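Local coordinates for protein BIFUNCTIONAL PROTEIN Proline utilization A (PutA) (Corynebacterium freiburgense, PDB 5UX5) that probably oxidises proline to glutamate in two successive steps, joining an FAD-dependent proline dehydrogenase and an NAD-dependent aldehyde dehydrogenase in one chain, at residues L515-A518 with E519-A522; N533-Q536 with D537-V541; A564-Y567 with A568-A571; I600-G603 with G604-S608; G879-V882 with Q883-P886. One frame throughout, in Å; residues are numbered along the deposited sequence.

Contact 1: residues L515-A518 with E519-A522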
loop_
_atom_site.group_PDB
_atom_site.type_symbol
_atom_site.label_atom_id
_atom_site.label_comp_id
_atom_site.label_asym_id
_atom_site.label_seq_id
_atom_site.Cartn_x
_atom_site.Cartn_y
_atom_site.Cartn_z
ATOM N N LEU A 515 12.318 25.907 23.345
ATOM C CA LEU A 515 12.699 24.669 24.010
ATOM C C LEU A 515 13.957 24.098 23.366
ATOM O O LEU A 515 14.186 24.258 22.159
ATOM C CB LEU A 515 11.567 23.646 23.891
ATOM C CG LEU A 515 10.180 23.995 24.435
ATOM C CD1 LEU A 515 9.163 23.125 23.775
ATOM C CD2 LEU A 515 10.140 23.749 25.930
ATOM N N ASP A 516 14.761 23.388 24.161
ATOM C CA ASP A 516 15.950 22.796 23.558
ATOM C C ASP A 516 15.604 21.459 22.885
ATOM O O ASP A 516 14.469 20.966 22.955
ATOM C CB ASP A 516 17.093 22.670 24.582
ATOM C CG ASP A 516 16.827 21.670 25.689
ATOM O OD1 ASP A 516 16.038 20.722 25.506
ATOM O OD2 ASP A 516 17.453 21.821 26.766
ATOM N N ILE A 517 16.597 20.884 22.194
ATOM C CA ILE A 517 16.325 19.753 21.314
ATOM C C ILE A 517 15.846 18.542 22.107
ATOM O O ILE A 517 14.964 17.805 21.652
ATOM C CB ILE A 517 17.551 19.414 20.453
ATOM C CG1 ILE A 517 17.966 20.663 19.663
ATOM C CG2 ILE A 517 17.227 18.244 19.534
ATOM C CD1 ILE A 517 18.086 20.496 18.136
ATOM N N ALA A 518 16.405 18.319 23.302
ATOM C CA ALA A 518 15.940 17.206 24.122
ATOM C C ALA A 518 14.462 17.347 24.471
ATOM O O ALA A 518 13.716 16.368 24.416
ATOM C CB ALA A 518 16.777 17.089 25.392
ATOM N N GLU A 519 14.031 18.552 24.863
ATOM C CA GLU A 519 12.635 18.776 25.227
ATOM C C GLU A 519 11.701 18.593 24.031
ATOM O O GLU A 519 10.670 17.918 24.132
ATOM C CB GLU A 519 12.468 20.167 25.836
ATOM C CG GLU A 519 12.792 20.238 27.332
ATOM C CD GLU A 519 13.084 21.658 27.819
ATOM O OE1 GLU A 519 13.297 22.561 26.977
ATOM O OE2 GLU A 519 13.081 21.876 29.050
ATOM N N ARG A 520 12.047 19.186 22.889
ATOM C CA ARG A 520 11.240 18.993 21.692
ATOM C C ARG A 520 11.145 17.521 21.338
ATOM O O ARG A 520 10.073 17.023 20.962
ATOM C CB ARG A 520 11.846 19.767 20.519
ATOM C CG ARG A 520 11.979 21.257 20.704
ATOM C CD ARG A 520 12.630 21.766 19.459
ATOM N NE ARG A 520 13.792 22.597 19.735
ATOM C CZ ARG A 520 14.796 22.721 18.882
ATOM N NH1 ARG A 520 15.833 23.491 19.170
ATOM N NH2 ARG A 520 14.765 22.051 17.744
ATOM N N THR A 521 12.279 16.822 21.389
ATOM C CA THR A 521 12.316 15.417 21.015
ATOM C C THR A 521 11.402 14.597 21.911
ATOM O O THR A 521 10.647 13.749 21.431
ATOM C CB THR A 521 13.764 14.926 21.091
ATOM O OG1 THR A 521 14.480 15.396 19.941
ATOM C CG2 THR A 521 13.846 13.416 21.133
ATOM N N ALA A 522 11.412 14.890 23.210
ATOM C CA ALA A 522 10.577 14.163 24.152
ATOM C C ALA A 522 9.104 14.459 23.931
ATOM O O ALA A 522 8.256 13.567 24.069
ATOM C CB ALA A 522 10.999 14.503 25.580
#

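Contact 2: residues N533-Q536 with D537-V541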
loop_
_atom_site.group_PDB
_atom_site.type_symbol
_atom_site.label_atom_id
_atom_site.label_comp_id
_atom_site.label_asym_id
_atom_site.label_seq_id
_atom_site.Cartn_x
_atom_site.Cartn_y
_atom_site.Cartn_z
ATOM N N ASN A 533 -2.887 6.266 20.908
ATOM C CA ASN A 533 -3.942 5.984 21.881
ATOM C C ASN A 533 -5.316 6.443 21.402
ATOM O O ASN A 533 -6.334 5.879 21.818
ATOM C CB ASN A 533 -3.623 6.653 23.217
ATOM C CG ASN A 533 -2.354 6.137 23.838
ATOM O OD1 ASN A 533 -1.924 5.017 23.567
ATOM N ND2 ASN A 533 -1.712 6.973 24.640
ATOM N N ILE A 534 -5.381 7.499 20.606
ATOM C CA ILE A 534 -6.644 7.971 20.065
ATOM C C ILE A 534 -6.804 7.605 18.584
ATOM O O ILE A 534 -7.599 8.232 17.879
ATOM C CB ILE A 534 -6.842 9.476 20.299
ATOM C CG1 ILE A 534 -5.693 10.277 19.699
ATOM C CG2 ILE A 534 -7.028 9.791 21.748
ATOM C CD1 ILE A 534 -5.955 11.741 19.753
ATOM N N ARG A 535 -6.090 6.570 18.108
ATOM C CA ARG A 535 -6.268 6.151 16.721
ATOM C C ARG A 535 -7.738 5.920 16.411
ATOM O O ARG A 535 -8.223 6.298 15.339
ATOM C CB ARG A 535 -5.469 4.874 16.412
ATOM C CG ARG A 535 -5.779 4.359 15.003
ATOM C CD ARG A 535 -5.010 3.114 14.577
ATOM N NE ARG A 535 -3.561 3.290 14.633
ATOM C CZ ARG A 535 -2.795 3.545 13.578
ATOM N NH1 ARG A 535 -3.338 3.674 12.375
ATOM N NH2 ARG A 535 -1.482 3.683 13.733
ATOM N N GLN A 536 -8.484 5.350 17.362
ATOM C CA GLN A 536 -9.880 5.079 17.067
ATOM C C GLN A 536 -10.738 6.324 17.138
ATOM O O GLN A 536 -11.689 6.453 16.359
ATOM C CB GLN A 536 -10.409 3.984 17.987
ATOM C CG GLN A 536 -10.221 2.636 17.349
ATOM C CD GLN A 536 -9.684 1.608 18.294
ATOM O OE1 GLN A 536 -10.374 1.147 19.224
ATOM N NE2 GLN A 536 -8.423 1.234 18.072
ATOM N N ASP A 537 -10.423 7.252 18.037
ATOM C CA ASP A 537 -11.083 8.549 17.985
ATOM C C ASP A 537 -10.778 9.261 16.662
ATOM O O ASP A 537 -11.664 9.892 16.069
ATOM C CB ASP A 537 -10.662 9.404 19.180
ATOM C CG ASP A 537 -11.120 8.830 20.495
ATOM O OD1 ASP A 537 -12.325 8.953 20.790
ATOM O OD2 ASP A 537 -10.281 8.269 21.239
ATOM N N LEU A 538 -9.522 9.195 16.188
ATOM C CA LEU A 538 -9.222 9.853 14.926
ATOM C C LEU A 538 -10.002 9.199 13.800
ATOM O O LEU A 538 -10.568 9.890 12.956
ATOM C CB LEU A 538 -7.713 9.853 14.626
ATOM C CG LEU A 538 -6.816 10.680 15.569
ATOM C CD1 LEU A 538 -5.345 10.480 15.256
ATOM C CD2 LEU A 538 -7.163 12.132 15.553
ATOM N N LEU A 539 -10.062 7.865 13.785
ATOM C CA LEU A 539 -10.834 7.170 12.754
ATOM C C LEU A 539 -12.303 7.591 12.791
ATOM O O LEU A 539 -12.922 7.834 11.746
ATOM C CB LEU A 539 -10.677 5.656 12.919
ATOM C CG LEU A 539 -9.259 5.155 12.612
ATOM C CD1 LEU A 539 -9.118 3.653 12.777
ATOM C CD2 LEU A 539 -8.829 5.585 11.215
ATOM N N GLY A 540 -12.869 7.690 13.992
ATOM C CA GLY A 540 -14.239 8.145 14.123
ATOM C C GLY A 540 -14.494 9.477 13.449
ATOM O O GLY A 540 -15.468 9.631 12.714
ATOM N N VAL A 541 -13.640 10.473 13.712
ATOM C CA VAL A 541 -13.913 11.792 13.132
ATOM C C VAL A 541 -13.550 11.833 11.648
ATOM O O VAL A 541 -14.198 12.541 10.866
ATOM C CB VAL A 541 -13.213 12.927 13.897
ATOM C CG1 VAL A 541 -11.698 12.923 13.639
ATOM C CG2 VAL A 541 -13.864 14.272 13.535
#

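Contact 3: residues A564-Y567 with A568-A571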
loop_
_atom_site.group_PDB
_atom_site.type_symbol
_atom_site.label_atom_id
_atom_site.label_comp_id
_atom_site.label_asym_id
_atom_site.label_seq_id
_atom_site.Cartn_x
_atom_site.Cartn_y
_atom_site.Cartn_z
ATOM N N ALA A 564 5.825 12.531 13.626
ATOM C CA ALA A 564 6.354 12.931 14.926
ATOM C C ALA A 564 7.678 12.236 15.222
ATOM O O ALA A 564 8.637 12.878 15.657
ATOM C CB ALA A 564 5.337 12.643 16.027
ATOM N N ARG A 565 7.760 10.928 14.981
ATOM C CA ARG A 565 8.993 10.201 15.284
ATOM C C ARG A 565 10.108 10.545 14.302
ATOM O O ARG A 565 11.249 10.786 14.712
ATOM C CB ARG A 565 8.731 8.694 15.283
ATOM C CG ARG A 565 7.860 8.251 16.435
ATOM C CD ARG A 565 8.130 6.806 16.847
ATOM N NE ARG A 565 6.858 6.160 17.158
ATOM C CZ ARG A 565 6.212 6.282 18.309
ATOM N NH1 ARG A 565 5.037 5.683 18.452
ATOM N NH2 ARG A 565 6.746 6.991 19.313
ATOM N N TYR A 566 9.789 10.617 13.012
ATOM C CA TYR A 566 10.799 10.939 12.012
ATOM C C TYR A 566 11.374 12.337 12.235
ATOM O O TYR A 566 12.595 12.515 12.252
ATOM C CB TYR A 566 10.209 10.826 10.613
ATOM C CG TYR A 566 11.233 11.020 9.531
ATOM C CD1 TYR A 566 12.205 10.074 9.333
ATOM C CD2 TYR A 566 11.229 12.140 8.696
ATOM C CE1 TYR A 566 13.156 10.206 8.353
ATOM C CE2 TYR A 566 12.202 12.283 7.675
ATOM C CZ TYR A 566 13.163 11.308 7.521
ATOM O OH TYR A 566 14.149 11.368 6.557
ATOM N N TYR A 567 10.510 13.349 12.394
ATOM C CA TYR A 567 11.027 14.709 12.545
ATOM C C TYR A 567 11.725 14.884 13.881
ATOM O O TYR A 567 12.606 15.742 14.000
ATOM C CB TYR A 567 9.930 15.768 12.362
ATOM C CG TYR A 567 9.344 15.832 10.944
ATOM C CD1 TYR A 567 10.126 15.567 9.822
ATOM C CD2 TYR A 567 8.001 16.139 10.735
ATOM C CE1 TYR A 567 9.580 15.610 8.533
ATOM C CE2 TYR A 567 7.454 16.194 9.443
ATOM C CZ TYR A 567 8.252 15.927 8.345
ATOM O OH TYR A 567 7.715 15.968 7.063
ATOM N N ALA A 568 11.366 14.076 14.885
ATOM C CA ALA A 568 12.152 14.047 16.120
ATOM C C ALA A 568 13.595 13.618 15.852
ATOM O O ALA A 568 14.541 14.277 16.295
ATOM C CB ALA A 568 11.498 13.128 17.142
ATOM N N ARG A 569 13.782 12.509 15.126
ATOM C CA ARG A 569 15.127 12.085 14.751
ATOM C C ARG A 569 15.829 13.161 13.936
ATOM O O ARG A 569 17.017 13.419 14.147
ATOM C CB ARG A 569 15.092 10.775 13.953
ATOM C CG ARG A 569 15.378 9.497 14.742
ATOM C CD ARG A 569 15.215 8.248 13.836
ATOM N NE ARG A 569 15.525 8.537 12.424
ATOM C CZ ARG A 569 15.565 7.639 11.432
ATOM N NH1 ARG A 569 15.317 6.346 11.657
ATOM N NH2 ARG A 569 15.863 8.052 10.200
ATOM N N CYS A 570 15.112 13.805 13.008
ATOM C CA CYS A 570 15.732 14.842 12.181
ATOM C C CYS A 570 16.215 16.005 13.025
ATOM O O CYS A 570 17.250 16.609 12.733
ATOM C CB CYS A 570 14.755 15.351 11.134
ATOM S SG CYS A 570 14.576 14.274 9.793
ATOM N N ALA A 571 15.452 16.356 14.052
ATOM C CA ALA A 571 15.826 17.481 14.883
ATOM C C ALA A 571 17.178 17.235 15.537
ATOM O O ALA A 571 18.036 18.132 15.588
ATOM C CB ALA A 571 14.737 17.732 15.924
#

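Contact 4: residues I600-G603 with G604-S608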
loop_
_atom_site.group_PDB
_atom_site.type_symbol
_atom_site.label_atom_id
_atom_site.label_comp_id
_atom_site.label_asym_id
_atom_site.label_seq_id
_atom_site.Cartn_x
_atom_site.Cartn_y
_atom_site.Cartn_z
ATOM N N ILE A 600 -1.502 15.673 7.361
ATOM C CA ILE A 600 -0.881 16.861 6.799
ATOM C C ILE A 600 -0.883 18.013 7.797
ATOM O O ILE A 600 0.187 18.583 8.034
ATOM C CB ILE A 600 -1.517 17.244 5.461
ATOM C CG1 ILE A 600 -1.034 16.224 4.409
ATOM C CG2 ILE A 600 -1.175 18.704 5.120
ATOM C CD1 ILE A 600 -1.617 16.387 3.034
ATOM N N PRO A 601 -1.988 18.354 8.466
ATOM C CA PRO A 601 -1.865 19.400 9.504
ATOM C C PRO A 601 -0.841 19.027 10.557
ATOM O O PRO A 601 0.033 19.836 10.882
ATOM C CB PRO A 601 -3.295 19.525 10.073
ATOM C CG PRO A 601 -4.050 18.377 9.539
ATOM C CD PRO A 601 -3.377 17.853 8.332
ATOM N N LEU A 602 -0.891 17.802 11.076
ATOM C CA LEU A 602 0.055 17.446 12.126
ATOM C C LEU A 602 1.486 17.389 11.600
ATOM O O LEU A 602 2.430 17.676 12.345
ATOM C CB LEU A 602 -0.328 16.118 12.781
ATOM C CG LEU A 602 -1.497 16.176 13.761
ATOM C CD1 LEU A 602 -1.735 14.804 14.405
ATOM C CD2 LEU A 602 -1.247 17.227 14.815
ATOM N N GLY A 603 1.678 17.021 10.337
ATOM C CA GLY A 603 3.034 16.882 9.846
ATOM C C GLY A 603 3.754 18.205 9.838
ATOM O O GLY A 603 4.910 18.291 10.236
ATOM N N GLY A 604 3.060 19.259 9.426
ATOM C CA GLY A 604 3.647 20.589 9.460
ATOM C C GLY A 604 3.876 21.114 10.861
ATOM O O GLY A 604 4.866 21.800 11.114
ATOM N N VAL A 605 2.941 20.843 11.774
ATOM C CA VAL A 605 3.136 21.210 13.171
ATOM C C VAL A 605 4.350 20.477 13.756
ATOM O O VAL A 605 5.226 21.091 14.379
ATOM C CB VAL A 605 1.833 20.965 13.963
ATOM C CG1 VAL A 605 2.029 21.054 15.472
ATOM C CG2 VAL A 605 0.805 22.003 13.545
ATOM N N PHE A 606 4.443 19.162 13.545
ATOM C CA PHE A 606 5.596 18.435 14.072
ATOM C C PHE A 606 6.918 18.935 13.467
ATOM O O PHE A 606 7.936 19.032 14.169
ATOM C CB PHE A 606 5.410 16.940 13.852
ATOM C CG PHE A 606 4.325 16.330 14.711
ATOM C CD1 PHE A 606 4.050 16.837 15.972
ATOM C CD2 PHE A 606 3.561 15.277 14.244
ATOM C CE1 PHE A 606 3.044 16.291 16.761
ATOM C CE2 PHE A 606 2.544 14.737 15.023
ATOM C CZ PHE A 606 2.287 15.238 16.278
ATOM N N ALA A 607 6.918 19.283 12.171
ATOM C CA ALA A 607 8.148 19.746 11.534
ATOM C C ALA A 607 8.610 21.081 12.111
ATOM O O ALA A 607 9.814 21.289 12.334
ATOM C CB ALA A 607 7.950 19.854 10.021
ATOM N N SER A 608 7.661 21.983 12.378
ATOM C CA SER A 608 7.978 23.266 12.989
ATOM C C SER A 608 8.546 23.076 14.386
ATOM O O SER A 608 9.548 23.709 14.751
ATOM C CB SER A 608 6.723 24.143 13.056
ATOM O OG SER A 608 6.179 24.400 11.776
#

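Contact 5: residues G879-V882 with Q883-P886. With SO4 (sulfate ion), chain G.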
loop_
_atom_site.group_PDB
_atom_site.type_symbol
_atom_site.label_atom_id
_atom_site.label_comp_id
_atom_site.label_asym_id
_atom_site.label_seq_id
_atom_site.Cartn_x
_atom_site.Cartn_y
_atom_site.Cartn_z
ATOM N N GLY A 879 -0.095 6.424 -1.379
ATOM C CA GLY A 879 0.262 5.747 -0.140
ATOM C C GLY A 879 1.671 5.935 0.344
ATOM O O GLY A 879 2.230 5.012 0.945
ATOM N N ALA A 880 2.265 7.105 0.100
ATOM C CA ALA A 880 3.663 7.327 0.431
ATOM C C ALA A 880 3.853 7.207 1.916
ATOM O O ALA A 880 3.073 7.759 2.694
ATOM C CB ALA A 880 4.119 8.701 -0.027
ATOM N N ILE A 881 4.855 6.435 2.312
ATOM C CA ILE A 881 5.121 6.182 3.716
ATOM C C ILE A 881 6.383 6.935 4.120
ATOM O O ILE A 881 7.417 6.852 3.443
ATOM C CB ILE A 881 5.208 4.675 3.994
ATOM C CG1 ILE A 881 3.771 4.093 3.989
ATOM C CG2 ILE A 881 5.847 4.445 5.323
ATOM C CD1 ILE A 881 3.673 2.664 3.652
ATOM N N VAL A 882 6.290 7.659 5.237
ATOM C CA VAL A 882 7.359 8.473 5.795
ATOM C C VAL A 882 8.682 7.735 5.701
ATOM O O VAL A 882 8.764 6.539 5.978
ATOM C CB VAL A 882 7.071 8.837 7.256
ATOM C CG1 VAL A 882 8.311 9.431 7.880
ATOM C CG2 VAL A 882 5.922 9.799 7.344
ATOM N N GLN A 883 9.696 8.431 5.214
ATOM C CA GLN A 883 11.059 7.941 5.075
ATOM C C GLN A 883 11.221 6.863 4.010
ATOM O O GLN A 883 12.266 6.809 3.357
ATOM C CB GLN A 883 11.590 7.459 6.413
ATOM C CG GLN A 883 13.048 7.197 6.334
ATOM C CD GLN A 883 13.548 6.409 7.516
ATOM O OE1 GLN A 883 14.568 6.762 8.113
ATOM N NE2 GLN A 883 12.830 5.336 7.869
ATOM N N ARG A 884 10.218 5.996 3.824
ATOM C CA ARG A 884 10.258 5.051 2.707
ATOM C C ARG A 884 10.158 5.786 1.384
ATOM O O ARG A 884 10.947 5.546 0.469
ATOM C CB ARG A 884 9.128 4.036 2.810
ATOM C CG ARG A 884 9.321 2.897 3.766
ATOM C CD ARG A 884 8.281 1.832 3.481
ATOM N NE ARG A 884 8.006 0.970 4.623
ATOM C CZ ARG A 884 6.996 0.103 4.656
ATOM N NH1 ARG A 884 6.187 0.003 3.623
ATOM N NH2 ARG A 884 6.786 -0.649 5.720
ATOM N N GLN A 885 9.127 6.619 1.239
ATOM C CA GLN A 885 8.901 7.449 0.051
ATOM C C GLN A 885 8.665 8.864 0.558
ATOM O O GLN A 885 7.520 9.266 0.809
ATOM C CB GLN A 885 7.718 6.951 -0.781
ATOM C CG GLN A 885 7.834 5.496 -1.215
ATOM C CD GLN A 885 7.099 4.566 -0.264
ATOM O OE1 GLN A 885 6.189 5.002 0.457
ATOM N NE2 GLN A 885 7.512 3.289 -0.227
ATOM N N PRO A 886 9.732 9.616 0.808
ATOM C CA PRO A 886 9.575 11.045 1.092
ATOM C C PRO A 886 8.775 11.706 -0.020
ATOM O O PRO A 886 8.965 11.412 -1.203
ATOM C CB PRO A 886 11.014 11.547 1.132
ATOM C CG PRO A 886 11.822 10.319 1.450
ATOM C CD PRO A 886 11.140 9.190 0.824
HETATM S S SO4 G . 0.042 10.178 -0.688
HETATM O O1 SO4 G . -0.921 9.157 -0.267
HETATM O O2 SO4 G . 1.077 9.455 -1.427
HETATM O O3 SO4 G . 0.575 10.942 0.461
HETATM O O4 SO4 G . -0.635 11.134 -1.551
#

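Contact 1: residues L515-A518 with E519-A522
Asp516 and Glu519 exchange side-chain-to-backbone hydrogen bonds in a capping box at the start of helix 517-533. Asp516 is the N-cap: with chi1 at 67° its carboxylate folds forward, and OD1 accepts from Glu519 N at 3.0 Å. Glu519, its chain extended beyond CG, reaches back at about a right angle to Asp516, and OE1 takes Asp516 N at 3.3 Å. Short Asp and longer Glu thus suit their places, each spanning the first turn to an amide with no helical acceptor. The two carboxylates come close, OD1 of Asp516 lying 3.6 Å from OE1 of Glu519, a repulsion that the helix N-terminus probably eases. Leu515 crosses the Glu519 chain at about a right angle, its CD2 beside the carboxylate. Arg520 bends at chi3, and its NE gives a nearly straight bond (169°) to Leu515 O at 3.0 Å. That oxygen lies in the guanidinium plane, although NE stands above the carbonyl plane. Ile517 CG1 covers one guanidinium face, 3.6 Å from Arg520 NH1. Beyond the cap, Arg520 NH2 bonds weakly to Ala610 O of helix 599-611, and Thr521 OG1 is hydrogen-bonded to Asn572 of helix 550-574.

Contact 2: residues N533-Q536 with D537-V541
Asp537 sets its carboxylate against Ile534, the residue at which helix 517-533 gives way to helix 535-544. Ile534 has left helical backbone angles and at the same time occupies the N-cap position of the second helix, so it acts as the joint between the two. The Asp537 side chain crosses it at about a right angle, with OD2 3.6 Å from Ile534 CG2; an acidic residue suits this first turn, where its charge would probably be eased by the helix N-terminus. Leu538 comes next. Its N donates to Ile534 O at 2.7 Å, and its CG faces Ile534 CG1 at 4.3 Å, a branched pair that fills the buried flank. Leu539 N bonds to Arg535 O at 2.9 Å, and its side chain lies alongside the Arg535 chain, both pointing the same way, with CD1 4.1 Å from Arg535 CG. The aliphatic part of the arginine thus serves as packing surface, while its NE and NH1 make salt bridges to Glu532 and Asp554. Gly540 N donates to Gln536 O at 2.9 Å; glycine suits this buried place in that it brings no side chain to accommodate. Val541 N continues the pattern to Asp537 O. Around this turn, Ile534 and Leu538 rest on helix 624-636, Leu539 on helix 550-574, and both Gln536 and Leu539 touch Trp482 of helix 477-484.

Contact 3: residues A564-Y567 with A568-A571
The sulfur of Cys570 sits over the face of the Tyr566 ring, one turn back along helix 550-574: a Cys sulfur-aromatic contact between residues i and i+4. SG lies 4.1 Å from the centroid of the Tyr566 ring and 25° off the ring normal, displaced toward the rim, so that Tyr566 CE2 is its nearest ring atom. Tyr566 leans its ring toward the later turn because CG stands anti to the backbone N (chi1 -175°). Cysteine suits the place, being small enough to lie against the ring face yet polarisable. Arg569 approaches the same ring obliquely, its guanidinium turned 52° from the ring plane and its NH2 3.9 Å from Tyr566 CE1. Arg569 NH2 is hydrogen-bonded to Gln883 OE1, and the group makes a cation-pi contact with Phe467. On another side of the helix, Ala568 gives only a methyl group, which lets the backbone lie near Leu524 and Gln525 of helix 517-533. The Tyr567 side chain turns to other partners, its OH hydrogen-bonded to Gly902 N and its ring meeting those of Phe563 and Tyr906. The helical bond from Cys570 N to Tyr566 O helps to set the sulfur-ring spacing, and Cys570 SG lies 3.6 Å from Tyr566 O.

Contact 4: residues I600-G603 with G604-S608
Leu602 and Phe606 meet one turn apart on helix 599-611, the crossover helix of a beta-alpha-beta unit between the parallel strands 580-591 and 614-618. Here the packing is dense. Phe606 has CG anti to its carbonyl carbon (chi1 -70°), which swings the ring back along the helix until CE2 lies 3.9 Å from Leu602 CB. The ring also passes obliquely by the Leu602 carbonyl, whose oxygen accepts from Phe606 N at 2.8 Å. Large apolar residues fit this flank because it faces other helices: Leu524, Ala527 and Leu531 of helix 517-533 receive Phe606, and Leu634 of helix 624-636 touches Leu602, Val605 and Phe606. By contrast, Ile600 is partly exposed and points away from the later turn, although Gly604 N to Ile600 O and Val605 N to Pro601 O are ordinary helical bonds, at 3.3 and 3.2 Å. Pro601 suits the opening turn, where a missing N-H costs no helical bond; its side chain is about 9 Å from the bound NAD. The absence of a side chain at Gly603 lets the Tyr567 ring of helix 550-574 lie against its backbone. Ser608 satisfies its hydroxyl within the helix: Ser608 OG donates to Gly604 O at 3.0 Å, reaching that oxygen from the face opposite to Ser608 N.

Contact 5: residues G879-V882 with Q883-P886
Polar bonds between Ile881 and Gln885 close this loop: Ile881 gives both backbone N and O, Gln885 its backbone N and side-chain oxygen. Gln885 N donates to Ile881 O at 2.8 Å, while Ile881 N donates to Gln885 OE1 at 2.7 Å (167°). A bend at chi2 (96°) brings OE1 round so that Ile881 N meets it nearly along the C=O axis; glutamine suits because its amide oxygen accepts while NE2 can donate. A weak bond joins Arg884 N to Val882 O, and Val882 and Gln883, the latter at positive phi, fit the corners of a type II beta turn. The apolar part rests on Ile881 and Arg884, side by side and pointing the same way: Ile881 CG2 lies over one guanidinium face, and CD1 is 3.7 Å from Arg884 NH1. Anion binding forms the third kind. Gly879 N and Ala880 N donate to sulfate O1 and O2, at 3.1 and 3.0 Å, and Ser726 OG holds the same ion. Glycine suits the first position because its phi is positive, and alanine's lone methyl lets the sulfate come close. The loop resembles the aldehyde anchor loop of related dehydrogenases, where such amides bind the substrate carboxylate, so the sulfate probably mimics it. It joins strands 870-873 and 890-891; Gln885 NE2 bonds to Asn967 of strand 965-980, and Arg884 NH2 to Leu312 O of helix 303-313.

In the fold
All five contacts lie in the aldehyde dehydrogenase part of the chain, and contact 3 is their hub. It touches contact 1, where Ile517 CD1 is 3.5 Å from Ala571 O, and contact 4, where Tyr567 CE2 is 3.4 Å from Gly603 O; both centres lie about 11 Å away. It also meets contact 5, its centre about 14 Å off: Arg569 NH2 and Gln883 OE1 are 2.8 Å apart, a probable hydrogen bond, and Tyr566 packs on Val882. Contact 2 touches none of the others, its nearest atoms being about 6 Å from contact 4. Contact 4 lies near the cofactor, the Pro601 side chain being about 9 Å from the bound NAD, and contact 5 holds the sulfate.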